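Local coordinates for protein predicted phosphatase, HAD family (Clostridium acetobutylicum, PDB 3MC1) that is predicted to be a phosphatase of the haloacid dehalogenase family, though its substrate is not established, at residues V26-N31 and Y73-K78. Sequence-based numbering, arbitrary orientation.
Sequences VKYSLN and YRDYFK
Ser29 packs against the backbone of Tyr73, its CB 3.8 Å from Tyr73 N and 4.2 Å from Tyr73 CB. Such a small residue fits where the segments bring CA atoms closest, 5.0 Å between Ser29 CA and Tyr73 CA. One turn back, Val26 sends its CG2 methyl to the edge of the Tyr73 ring, near the ring plane, 3.7 Å from Tyr73 CE1. With CG anti to the backbone N (chi1 169°), that ring leaves its own helix and runs beside helix 19-31, toward the N-terminal end of the latter; a short branched valine suits its edge, offering a methyl from close to the backbone. On the more exposed flank, the Tyr28 ring meets the start of the Tyr76 side chain at an oblique angle, CD2 lying 3.9 Å from Tyr76 CB, and also passes Asp75 CB. Tyrosine serves here since its ring buries apolar surface while its hydroxyl bonds to Lys32. The segments run roughly antiparallel, their axes at 149° and 8.2 Å apart, as parts of helices 19-31 and 63-81. These belong to the helical cap inserted after the first strand of the Rossmann-like HAD core; just beyond strand 6-9 lie Asp10 and Asp12, which with Asp167 bind the sodium ion. Ser29 OG is hydrogen-bonded to Ala69 O, one turn earlier on helix 63-81, and Tyr76 OH to Glu84 OE1; Tyr73 also rests on Ile22 and Leu51.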
ATOM      1  N   VAL A  26      14.679  -6.432   0.938  1.00 14.45           N
ATOM      2  CA  VAL A  26      14.712  -7.310  -0.226  1.00 15.91           C
ATOM      3  C   VAL A  26      16.173  -7.639  -0.562  1.00 18.27           C
ATOM      4  O   VAL A  26      16.505  -8.791  -0.825  1.00 19.03           O
ATOM      5  CB  VAL A  26      14.045  -6.638  -1.444  1.00 15.34           C
ATOM      6  CG1 VAL A  26      14.127  -7.555  -2.668  1.00 14.92           C
ATOM      7  CG2 VAL A  26      12.595  -6.311  -1.107  1.00 13.77           C
ATOM      8  N   LYS A  27      17.037  -6.625  -0.544  1.00 20.37           N
ATOM      9  CA  LYS A  27      18.451  -6.838  -0.841  1.00 23.83           C
ATOM     10  C   LYS A  27      19.049  -7.802   0.173  1.00 25.13           C
ATOM     11  O   LYS A  27      19.840  -8.680  -0.184  1.00 25.44           O
ATOM     12  CB  LYS A  27      19.227  -5.518  -0.813  1.00 24.99           C
ATOM     13  CG  LYS A  27      20.721  -5.701  -1.055  1.00 27.66           C
ATOM     14  CD  LYS A  27      21.507  -4.450  -0.690  1.00 31.77           C
ATOM     15  CE  LYS A  27      21.845  -3.605  -1.907  1.00 34.04           C
ATOM     16  NZ  LYS A  27      22.925  -4.229  -2.733  1.00 37.06           N
ATOM     17  N   TYR A  28      18.671  -7.636   1.439  1.00 24.82           N
ATOM     18  CA  TYR A  28      19.166  -8.511   2.499  1.00 23.98           C
ATOM     19  C   TYR A  28      18.739  -9.947   2.219  1.00 24.42           C
ATOM     20  O   TYR A  28      19.512 -10.887   2.417  1.00 24.05           O
ATOM     21  CB  TYR A  28      18.607  -8.092   3.862  1.00 21.69           C
ATOM     22  CG  TYR A  28      18.851  -9.133   4.927  1.00 20.36           C
ATOM     23  CD1 TYR A  28      20.103  -9.262   5.526  1.00 21.44           C
ATOM     24  CD2 TYR A  28      17.847 -10.031   5.298  1.00 19.88           C
ATOM     25  CE1 TYR A  28      20.357 -10.260   6.465  1.00 19.52           C
ATOM     26  CE2 TYR A  28      18.088 -11.036   6.238  1.00 18.39           C
ATOM     27  CZ  TYR A  28      19.350 -11.143   6.813  1.00 21.10           C
ATOM     28  OH  TYR A  28      19.615 -12.141   7.723  1.00 19.03           O
ATOM     29  N   SER A  29      17.495 -10.105   1.773  1.00 23.29           N
ATOM     30  CA  SER A  29      16.945 -11.421   1.464  1.00 21.80           C
ATOM     31  C   SER A  29      17.594 -12.052   0.231  1.00 22.45           C
ATOM     32  O   SER A  29      17.981 -13.221   0.255  1.00 22.81           O
ATOM     33  CB  SER A  29      15.436 -11.316   1.235  1.00 18.82           C
ATOM     34  OG  SER A  29      14.897 -12.569   0.859  1.00 20.33           O
ATOM     35  N   LEU A  30      17.706 -11.275  -0.840  1.00 22.63           N
ATOM     36  CA  LEU A  30      18.288 -11.768  -2.083  1.00 25.23           C
ATOM     37  C   LEU A  30      19.750 -12.162  -1.907  1.00 28.27           C
ATOM     38  O   LEU A  30      20.197 -13.161  -2.471  1.00 28.14           O
ATOM     39  CB  LEU A  30      18.167 -10.710  -3.182  1.00 23.19           C
ATOM     40  CG  LEU A  30      16.747 -10.350  -3.628  1.00 22.99           C
ATOM     41  CD1 LEU A  30      16.802  -9.191  -4.606  1.00 20.87           C
ATOM     42  CD2 LEU A  30      16.078 -11.560  -4.267  1.00 22.82           C
ATOM     43  N   ASN A  31      20.484 -11.372  -1.129  1.00 29.99           N
ATOM     44  CA  ASN A  31      21.898 -11.643  -0.876  1.00 33.04           C
ATOM     45  C   ASN A  31      22.093 -12.995  -0.198  1.00 33.21           C
ATOM     46  O   ASN A  31      23.164 -13.591  -0.298  1.00 33.38           O
ATOM     47  CB  ASN A  31      22.506 -10.535  -0.013  1.00 34.34           C
ATOM     48  CG  ASN A  31      22.718  -9.247  -0.788  1.00 36.58           C
ATOM     49  OD1 ASN A  31      22.295  -9.125  -1.939  1.00 39.41           O
ATOM     50  ND2 ASN A  31      23.369  -8.276  -0.158  1.00 37.13           N
ATOM     51  N   TYR A  73      13.522 -11.490   4.473  1.00 14.91           N
ATOM     52  CA  TYR A  73      13.121 -10.102   4.327  1.00 14.01           C
ATOM     53  C   TYR A  73      12.646  -9.599   5.689  1.00 13.06           C
ATOM     54  O   TYR A  73      13.088  -8.552   6.165  1.00 13.06           O
ATOM     55  CB  TYR A  73      11.981 -10.021   3.308  1.00 12.84           C
ATOM     56  CG  TYR A  73      11.262  -8.689   3.229  1.00 13.17           C
ATOM     57  CD1 TYR A  73      11.488  -7.824   2.165  1.00 14.65           C
ATOM     58  CD2 TYR A  73      10.300  -8.326   4.186  1.00 12.44           C
ATOM     59  CE1 TYR A  73      10.772  -6.635   2.039  1.00 14.13           C
ATOM     60  CE2 TYR A  73       9.583  -7.132   4.074  1.00 12.25           C
ATOM     61  CZ  TYR A  73       9.822  -6.297   2.995  1.00 13.96           C
ATOM     62  OH  TYR A  73       9.093  -5.142   2.837  1.00 13.28           O
ATOM     63  N   ARG A  74      11.763 -10.366   6.325  1.00 11.83           N
ATOM     64  CA  ARG A  74      11.215  -9.969   7.619  1.00 13.30           C
ATOM     65  C   ARG A  74      12.209  -9.913   8.769  1.00 15.91           C
ATOM     66  O   ARG A  74      12.037  -9.109   9.680  1.00 13.18           O
ATOM     67  CB  ARG A  74      10.028 -10.856   7.975  1.00 13.99           C
ATOM     68  CG  ARG A  74       8.820 -10.553   7.090  1.00 14.32           C
ATOM     69  CD  ARG A  74       7.705 -11.551   7.283  1.00 15.47           C
ATOM     70  NE  ARG A  74       6.566 -11.260   6.416  1.00 15.00           N
ATOM     71  CZ  ARG A  74       5.516 -12.062   6.278  1.00 16.64           C
ATOM     72  NH1 ARG A  74       5.467 -13.205   6.949  1.00 17.82           N
ATOM     73  NH2 ARG A  74       4.516 -11.726   5.476  1.00 15.96           N
ATOM     74  N   ASP A  75      13.242 -10.758   8.733  1.00 16.11           N
ATOM     75  CA  ASP A  75      14.259 -10.739   9.781  1.00 17.34           C
ATOM     76  C   ASP A  75      14.819  -9.334   9.887  1.00 16.63           C
ATOM     77  O   ASP A  75      15.103  -8.848  10.985  1.00 18.51           O
ATOM     78  CB  ASP A  75      15.425 -11.688   9.464  1.00 21.01           C
ATOM     79  CG  ASP A  75      14.991 -13.126   9.314  1.00 23.91           C
ATOM     80  OD1 ASP A  75      14.080 -13.561  10.049  1.00 27.00           O
ATOM     81  OD2 ASP A  75      15.583 -13.830   8.469  1.00 28.31           O
ATOM     82  N   TYR A  76      14.992  -8.692   8.735  1.00 15.59           N
ATOM     83  CA  TYR A  76      15.525  -7.342   8.683  1.00 15.41           C
ATOM     84  C   TYR A  76      14.437  -6.261   8.778  1.00 14.47           C
ATOM     85  O   TYR A  76      14.621  -5.239   9.441  1.00 12.00           O
ATOM     86  CB  TYR A  76      16.303  -7.135   7.387  1.00 15.05           C
ATOM     87  CG  TYR A  76      16.886  -5.748   7.258  1.00 17.91           C
ATOM     88  CD1 TYR A  76      18.128  -5.430   7.821  1.00 19.38           C
ATOM     89  CD2 TYR A  76      16.177  -4.733   6.612  1.00 17.30           C
ATOM     90  CE1 TYR A  76      18.643  -4.132   7.742  1.00 20.55           C
ATOM     91  CE2 TYR A  76      16.678  -3.442   6.530  1.00 17.89           C
ATOM     92  CZ  TYR A  76      17.909  -3.144   7.093  1.00 21.52           C
ATOM     93  OH  TYR A  76      18.402  -1.863   6.994  1.00 21.85           O
ATOM     94  N   PHE A  77      13.317  -6.481   8.094  1.00 14.37           N
ATOM     95  CA  PHE A  77      12.234  -5.497   8.096  1.00 12.79           C
ATOM     96  C   PHE A  77      11.584  -5.266   9.450  1.00 14.19           C
ATOM     97  O   PHE A  77      11.366  -4.127   9.855  1.00 13.38           O
ATOM     98  CB  PHE A  77      11.146  -5.897   7.103  1.00 10.47           C
ATOM     99  CG  PHE A  77      10.081  -4.854   6.939  1.00 12.51           C
ATOM    100  CD1 PHE A  77      10.300  -3.762   6.112  1.00 12.09           C
ATOM    101  CD2 PHE A  77       8.881  -4.938   7.644  1.00 12.37           C
ATOM    102  CE1 PHE A  77       9.339  -2.759   5.985  1.00 15.81           C
ATOM    103  CE2 PHE A  77       7.911  -3.936   7.522  1.00 13.07           C
ATOM    104  CZ  PHE A  77       8.145  -2.849   6.693  1.00 12.15           C
ATOM    105  N   LYS A  78      11.270  -6.344  10.154  1.00 15.07           N
ATOM    106  CA  LYS A  78      10.609  -6.212  11.443  1.00 15.71           C
ATOM    107  C   LYS A  78      11.401  -5.394  12.456  1.00 18.02           C
ATOM    108  O   LYS A  78      10.817  -4.765  13.341  1.00 18.12           O
ATOM    109  CB  LYS A  78      10.339  -7.591  12.040  1.00 14.96           C
ATOM    110  CG  LYS A  78      11.608  -8.279  12.546  1.00 16.43           C
ATOM    111  CD  LYS A  78      11.350  -9.716  12.946  1.00 16.29           C
ATOM    112  CE  LYS A  78      12.615 -10.368  13.515  1.00 16.45           C
ATOM    113  NZ  LYS A  78      12.386 -11.804  13.858  1.00 17.16           N
TER